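Local coordinates for protein putative prolyl-tRNA synthetase (Leishmania major, PDB 5XIL) that probably joins L-proline to tRNA(Pro) using ATP, through a fragment that carries the class II synthetase core, anticodon-binding and C-terminal zinc-binding regions, at residues M441-Q446 with C493-C498; A435-A440 with A502-L507. All coordinates share one frame; numbering follows the deposited sequence.

Interaction 1 (M441-Q446 with C493-C498). With ZN (zinc ion), chain B.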
loop_
_atom_site.group_PDB
_atom_site.type_symbol
_atom_site.label_atom_id
_atom_site.label_comp_id
_atom_site.label_asym_id
_atom_site.label_seq_id
_atom_site.Cartn_x
_atom_site.Cartn_y
_atom_site.Cartn_z
ATOM N N MET A 441 -36.812 -19.614 5.168
ATOM C CA MET A 441 -36.653 -18.278 5.754
ATOM C C MET A 441 -37.569 -17.980 6.903
ATOM O O MET A 441 -37.198 -17.282 7.874
ATOM C CB MET A 441 -36.843 -17.191 4.687
ATOM C CG MET A 441 -36.264 -15.866 5.084
ATOM S SD MET A 441 -36.478 -14.664 3.771
ATOM C CE MET A 441 -35.199 -15.190 2.641
ATOM N N GLU A 442 -38.807 -18.458 6.811
ATOM C CA GLU A 442 -39.781 -18.264 7.865
ATOM C C GLU A 442 -39.265 -18.757 9.249
ATOM O O GLU A 442 -39.504 -18.154 10.292
ATOM C CB GLU A 442 -41.058 -19.047 7.486
ATOM C CG GLU A 442 -41.579 -18.697 6.098
ATOM C CD GLU A 442 -41.172 -19.709 5.026
ATOM O OE1 GLU A 442 -42.013 -20.591 4.715
ATOM O OE2 GLU A 442 -40.062 -19.613 4.468
ATOM N N CYS A 443 -38.573 -19.891 9.216
ATOM C CA CYS A 443 -38.060 -20.532 10.425
ATOM C C CYS A 443 -36.926 -19.716 11.023
ATOM O O CYS A 443 -36.889 -19.499 12.235
ATOM C CB CYS A 443 -37.612 -21.944 10.153
ATOM S SG CYS A 443 -38.974 -23.101 9.623
ATOM N N GLU A 444 -36.037 -19.242 10.166
ATOM C CA GLU A 444 -34.981 -18.276 10.588
ATOM C C GLU A 444 -35.560 -17.046 11.234
ATOM O O GLU A 444 -35.063 -16.553 12.279
ATOM C CB GLU A 444 -34.131 -17.909 9.365
ATOM C CG GLU A 444 -33.063 -16.901 9.572
ATOM C CD GLU A 444 -32.179 -16.781 8.321
ATOM O OE1 GLU A 444 -32.490 -17.425 7.251
ATOM O OE2 GLU A 444 -31.152 -16.060 8.422
ATOM N N ASN A 445 -36.615 -16.520 10.641
ATOM C CA ASN A 445 -37.277 -15.350 11.198
ATOM C C ASN A 445 -37.907 -15.629 12.596
ATOM O O ASN A 445 -37.865 -14.802 13.499
ATOM C CB ASN A 445 -38.381 -14.930 10.206
ATOM C CG ASN A 445 -37.858 -14.049 9.087
ATOM O OD1 ASN A 445 -36.889 -13.338 9.246
ATOM N ND2 ASN A 445 -38.519 -14.072 7.954
ATOM N N GLN A 446 -38.552 -16.790 12.713
ATOM C CA GLN A 446 -39.168 -17.190 13.951
ATOM C C GLN A 446 -38.103 -17.363 15.074
ATOM O O GLN A 446 -38.276 -16.898 16.192
ATOM C CB GLN A 446 -39.897 -18.504 13.771
ATOM C CG GLN A 446 -40.892 -18.722 14.919
ATOM C CD GLN A 446 -41.412 -20.118 14.996
ATOM O OE1 GLN A 446 -41.816 -20.706 13.977
ATOM N NE2 GLN A 446 -41.422 -20.679 16.205
ATOM N N CYS A 493 -36.274 -29.351 12.407
ATOM C CA CYS A 493 -35.861 -27.940 12.412
ATOM C C CYS A 493 -35.989 -27.303 13.819
ATOM O O CYS A 493 -36.905 -27.589 14.563
ATOM C CB CYS A 493 -36.654 -27.225 11.338
ATOM S SG CYS A 493 -36.400 -25.488 11.218
ATOM N N ILE A 494 -35.046 -26.414 14.190
ATOM C CA ILE A 494 -34.933 -25.948 15.587
ATOM C C ILE A 494 -36.052 -25.087 16.114
ATOM O O ILE A 494 -36.242 -25.030 17.349
ATOM C CB ILE A 494 -33.561 -25.206 15.815
ATOM C CG1 ILE A 494 -33.246 -24.955 17.324
ATOM C CG2 ILE A 494 -33.588 -23.892 15.014
ATOM C CD1 ILE A 494 -33.308 -26.219 18.178
ATOM N N CYS A 495 -36.771 -24.366 15.249
ATOM C CA CYS A 495 -37.704 -23.381 15.720
ATOM C C CYS A 495 -38.822 -24.018 16.541
ATOM O O CYS A 495 -39.164 -25.185 16.391
ATOM C CB CYS A 495 -38.299 -22.429 14.655
ATOM S SG CYS A 495 -38.800 -23.200 13.139
ATOM N N LYS A 496 -39.312 -23.198 17.445
ATOM C CA LYS A 496 -40.273 -23.614 18.458
ATOM C C LYS A 496 -41.554 -24.037 17.774
ATOM O O LYS A 496 -42.147 -23.246 17.042
ATOM C CB LYS A 496 -40.542 -22.481 19.373
ATOM C CG LYS A 496 -41.346 -22.899 20.586
ATOM C CD LYS A 496 -41.650 -21.709 21.451
ATOM C CE LYS A 496 -42.755 -20.853 20.885
ATOM N NZ LYS A 496 -42.796 -19.537 21.584
ATOM N N GLY A 497 -41.952 -25.266 18.029
ATOM C CA GLY A 497 -43.098 -25.863 17.376
ATOM C C GLY A 497 -42.813 -26.481 16.017
ATOM O O GLY A 497 -43.692 -27.128 15.473
ATOM N N CYS A 498 -41.607 -26.301 15.447
ATOM C CA CYS A 498 -41.337 -26.732 14.065
ATOM C C CYS A 498 -41.218 -28.195 14.026
ATOM O O CYS A 498 -40.971 -28.806 15.051
ATOM C CB CYS A 498 -40.105 -26.022 13.448
ATOM S SG CYS A 498 -40.517 -24.288 13.461
HETATM ZN ZN ZN B . -38.095 -25.112 9.599
#

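Interaction 2 (A435-A440 with A502-L507). With ZN (zinc ion), chain B.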
loop_
_atom_site.group_PDB
_atom_site.type_symbol
_atom_site.label_atom_id
_atom_site.label_comp_id
_atom_site.label_asym_id
_atom_site.label_seq_id
_atom_site.Cartn_x
_atom_site.Cartn_y
_atom_site.Cartn_z
ATOM N N ALA A 435 -27.410 -25.359 15.105
ATOM C CA ALA A 435 -28.708 -25.980 15.256
ATOM C C ALA A 435 -29.203 -26.493 13.891
ATOM O O ALA A 435 -28.798 -25.959 12.832
ATOM C CB ALA A 435 -29.703 -24.950 15.796
ATOM N N PRO A 436 -30.091 -27.513 13.910
ATOM C CA PRO A 436 -30.656 -28.092 12.680
ATOM C C PRO A 436 -31.645 -27.128 12.130
ATOM O O PRO A 436 -32.404 -26.517 12.895
ATOM C CB PRO A 436 -31.401 -29.340 13.152
ATOM C CG PRO A 436 -30.848 -29.631 14.520
ATOM C CD PRO A 436 -30.424 -28.316 15.108
ATOM N N TRP A 437 -31.655 -26.966 10.811
ATOM C CA TRP A 437 -32.557 -25.981 10.154
ATOM C C TRP A 437 -33.099 -26.609 8.859
ATOM O O TRP A 437 -32.379 -27.351 8.197
ATOM C CB TRP A 437 -31.747 -24.746 9.813
ATOM C CG TRP A 437 -32.489 -23.629 9.157
ATOM C CD1 TRP A 437 -33.758 -23.174 9.441
ATOM C CD2 TRP A 437 -32.026 -22.830 8.083
ATOM N NE1 TRP A 437 -34.086 -22.107 8.624
ATOM C CE2 TRP A 437 -33.043 -21.880 7.779
ATOM C CE3 TRP A 437 -30.880 -22.837 7.319
ATOM C CZ2 TRP A 437 -32.897 -20.927 6.798
ATOM C CZ3 TRP A 437 -30.740 -21.887 6.377
ATOM C CH2 TRP A 437 -31.740 -20.946 6.099
ATOM N N CYS A 438 -34.389 -26.415 8.538
ATOM C CA CYS A 438 -34.922 -27.021 7.289
ATOM C C CYS A 438 -34.547 -26.200 6.066
ATOM O O CYS A 438 -34.636 -26.676 4.922
ATOM C CB CYS A 438 -36.471 -27.166 7.353
ATOM S SG CYS A 438 -37.322 -25.601 7.475
ATOM N N GLY A 439 -34.146 -24.961 6.294
ATOM C CA GLY A 439 -33.754 -24.073 5.242
ATOM C C GLY A 439 -34.775 -23.027 4.901
ATOM O O GLY A 439 -34.528 -22.175 4.040
ATOM N N ALA A 440 -35.940 -23.049 5.550
ATOM C CA ALA A 440 -36.975 -22.040 5.255
ATOM C C ALA A 440 -36.694 -20.714 5.913
ATOM O O ALA A 440 -36.388 -20.677 7.107
ATOM C CB ALA A 440 -38.338 -22.557 5.721
ATOM N N ALA A 502 -34.784 -31.239 9.378
ATOM C CA ALA A 502 -33.714 -30.330 9.003
ATOM C C ALA A 502 -32.948 -30.864 7.788
ATOM O O ALA A 502 -32.806 -32.102 7.576
ATOM C CB ALA A 502 -32.769 -30.163 10.176
ATOM N N THR A 503 -32.386 -29.942 7.027
ATOM C CA THR A 503 -31.488 -30.282 5.942
ATOM C C THR A 503 -30.056 -29.868 6.138
ATOM O O THR A 503 -29.192 -30.309 5.386
ATOM C CB THR A 503 -31.986 -29.628 4.624
ATOM O OG1 THR A 503 -32.043 -28.204 4.772
ATOM C CG2 THR A 503 -33.425 -30.140 4.335
ATOM N N THR A 504 -29.782 -28.994 7.104
ATOM C CA THR A 504 -28.364 -28.608 7.327
ATOM C C THR A 504 -28.254 -28.197 8.794
ATOM O O THR A 504 -29.271 -27.996 9.445
ATOM C CB THR A 504 -28.021 -27.449 6.379
ATOM O OG1 THR A 504 -26.629 -27.122 6.449
ATOM C CG2 THR A 504 -28.841 -26.237 6.662
ATOM N N TRP A 505 -27.024 -27.997 9.286
ATOM C CA TRP A 505 -26.817 -27.259 10.535
ATOM C C TRP A 505 -26.502 -25.846 10.176
ATOM O O TRP A 505 -25.842 -25.620 9.191
ATOM C CB TRP A 505 -25.646 -27.855 11.311
ATOM C CG TRP A 505 -25.884 -29.258 11.784
ATOM C CD1 TRP A 505 -25.676 -30.407 11.093
ATOM C CD2 TRP A 505 -26.339 -29.655 13.076
ATOM N NE1 TRP A 505 -25.958 -31.499 11.876
ATOM C CE2 TRP A 505 -26.372 -31.077 13.092
ATOM C CE3 TRP A 505 -26.732 -28.963 14.198
ATOM C CZ2 TRP A 505 -26.759 -31.811 14.214
ATOM C CZ3 TRP A 505 -27.147 -29.663 15.293
ATOM C CH2 TRP A 505 -27.152 -31.108 15.301
ATOM N N VAL A 506 -26.959 -24.880 10.934
ATOM C CA VAL A 506 -26.596 -23.480 10.653
ATOM C C VAL A 506 -26.118 -22.888 11.983
ATOM O O VAL A 506 -26.505 -23.358 13.047
ATOM C CB VAL A 506 -27.796 -22.687 10.071
ATOM C CG1 VAL A 506 -28.933 -22.619 11.020
ATOM C CG2 VAL A 506 -27.452 -21.233 9.662
ATOM N N LEU A 507 -25.203 -21.950 11.895
ATOM C CA LEU A 507 -24.683 -21.230 13.037
ATOM C C LEU A 507 -25.488 -19.995 13.307
ATOM O O LEU A 507 -25.594 -19.123 12.413
ATOM C CB LEU A 507 -23.215 -20.908 12.731
ATOM C CG LEU A 507 -22.427 -20.194 13.788
ATOM C CD1 LEU A 507 -22.198 -21.111 14.963
ATOM C CD2 LEU A 507 -21.103 -19.750 13.148
HETATM ZN ZN ZN B . -38.095 -25.112 9.599
#

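Interaction 1 (M441-Q446 with C493-C498)
Cys-443, in the first turn of helix 441-455, comes nearest to Cys-495 in the loop 493-498, their CA atoms 6.0 Å apart, and the loop closes beyond it in a type II beta turn from Cys-495 to Cys-498. Between the two backbones sits the zinc ion of the C-terminal domain of prolyl-tRNA synthetase. Cys-443 SG binds it from the helix at 2.2 Å and Cys-493 SG from the loop at 2.4 Å; Cys-438 SG, just before the helix, is the third sulfur, and one atom from outside these cysteines makes four ligands. The torsions set the two sulfurs: in Cys-443 SG lies anti to the carbonyl carbon (chi1 -64°), in Cys-493 anti to the backbone N (chi1 176°). Next to the metal site lies a disulfide, Cys-495 SG to Cys-498 SG at 2.1 Å, which staples the two ends of the turn. Its Cys-495 sulfur packs against the helix, 3.5 Å from Cys-443 CB. One turn further on, Gln-446 stretches across, extended, and its amide passes alongside Cys-495 CB. Gln-446 NE2 gives a hydrogen bond to Lys-496 O, 2.8 Å long and nearly straight at 162°; NE2 sits on a lone pair in the carbonyl plane of Lys-496, and that oxygen lies in the side-chain amide plane of Gln-446. Gln-446 OE1 rests 3.8 Å from Cys-498 SG. A second hydrogen bond from Gln-446 NE2, to Asp-450 in the next helical turn, restrains the amide's rotation. The zinc and one side-chain hydrogen bond thus hold the helix start to the returning loop; the disulfide braces the loop without ligating the metal.

Interaction 2 (A435-A440 with A502-L507)
Ala-435 and Val-506 form a hydrogen-bonded pair in the antiparallel join of strands 432-437 and 504-509, which ends in a classic beta bulge where Thr-503 and Thr-504 both face Trp-437. Backbone hydrogen bonds run both ways between Ala-435 and Val-506, and Trp-437 N reaches Thr-504 O at 2.9 Å. At the bulge Trp-437 O is gripped twice, by Thr-503 N at 2.8 Å and by Thr-504 N in a longer hydrogen bond of 3.3 Å. Beyond it, Thr-503 OG1 gives a weak hydrogen bond to Cys-438 O.

Apolar packing divides between the two faces of the sheet. On that of Pro-436 and Trp-505, Pro-436 CG lies over one face of the six-membered ring of Trp-505, 4.2 Å from its centroid and 26° off its normal, a CH-pi contact. Pro-436 CB also presses on Ala-502 CB at 3.4 Å, tighter than usual for two carbons. Arg-416 adds a cation-pi contact to Trp-505, whose NE1 is hydrogen-bonded to Glu-486 O. On the other face Trp-437 CB meets Val-506 CG1 at 3.7 Å, and the Trp-437 ring, through CE3, meets Thr-504 CG2 obliquely.

Metal binding begins where the strand ends: Cys-438 SG ligates the zinc ion of the C-terminal domain together with Cys-443 and Cys-493, and also accepts a hydrogen bond from Ala-440 N. The loop folds back over the Trp-437 indole, with Gly-439 CA 3.4 Å above the ring centre, and Trp-437 NE1 donates a bent hydrogen bond (136°) to Ala-440 O.

Along the chain, strand 432-437 leads through the turn at Cys-438 into helix 441-455, so the first segments of both interactions are neighbours in sequence. After strand 475-480, the chain returns through 493-498 and closes the smaller loop, interaction 1, against the helix; 502-507 then closes the larger one, interaction 2, against the strand. Interaction 1 is therefore enclosed by interaction 2, and the two do not cross. Their centres lie 9 Å apart, and the two interactions share one zinc ion, with two cysteine ligands from interaction 1 and one from interaction 2. Together with a probable hydrogen bond from Ile-494 N to Pro-436 O, the metal ties the loop leaving the strand, the start of the helix and the returning loop.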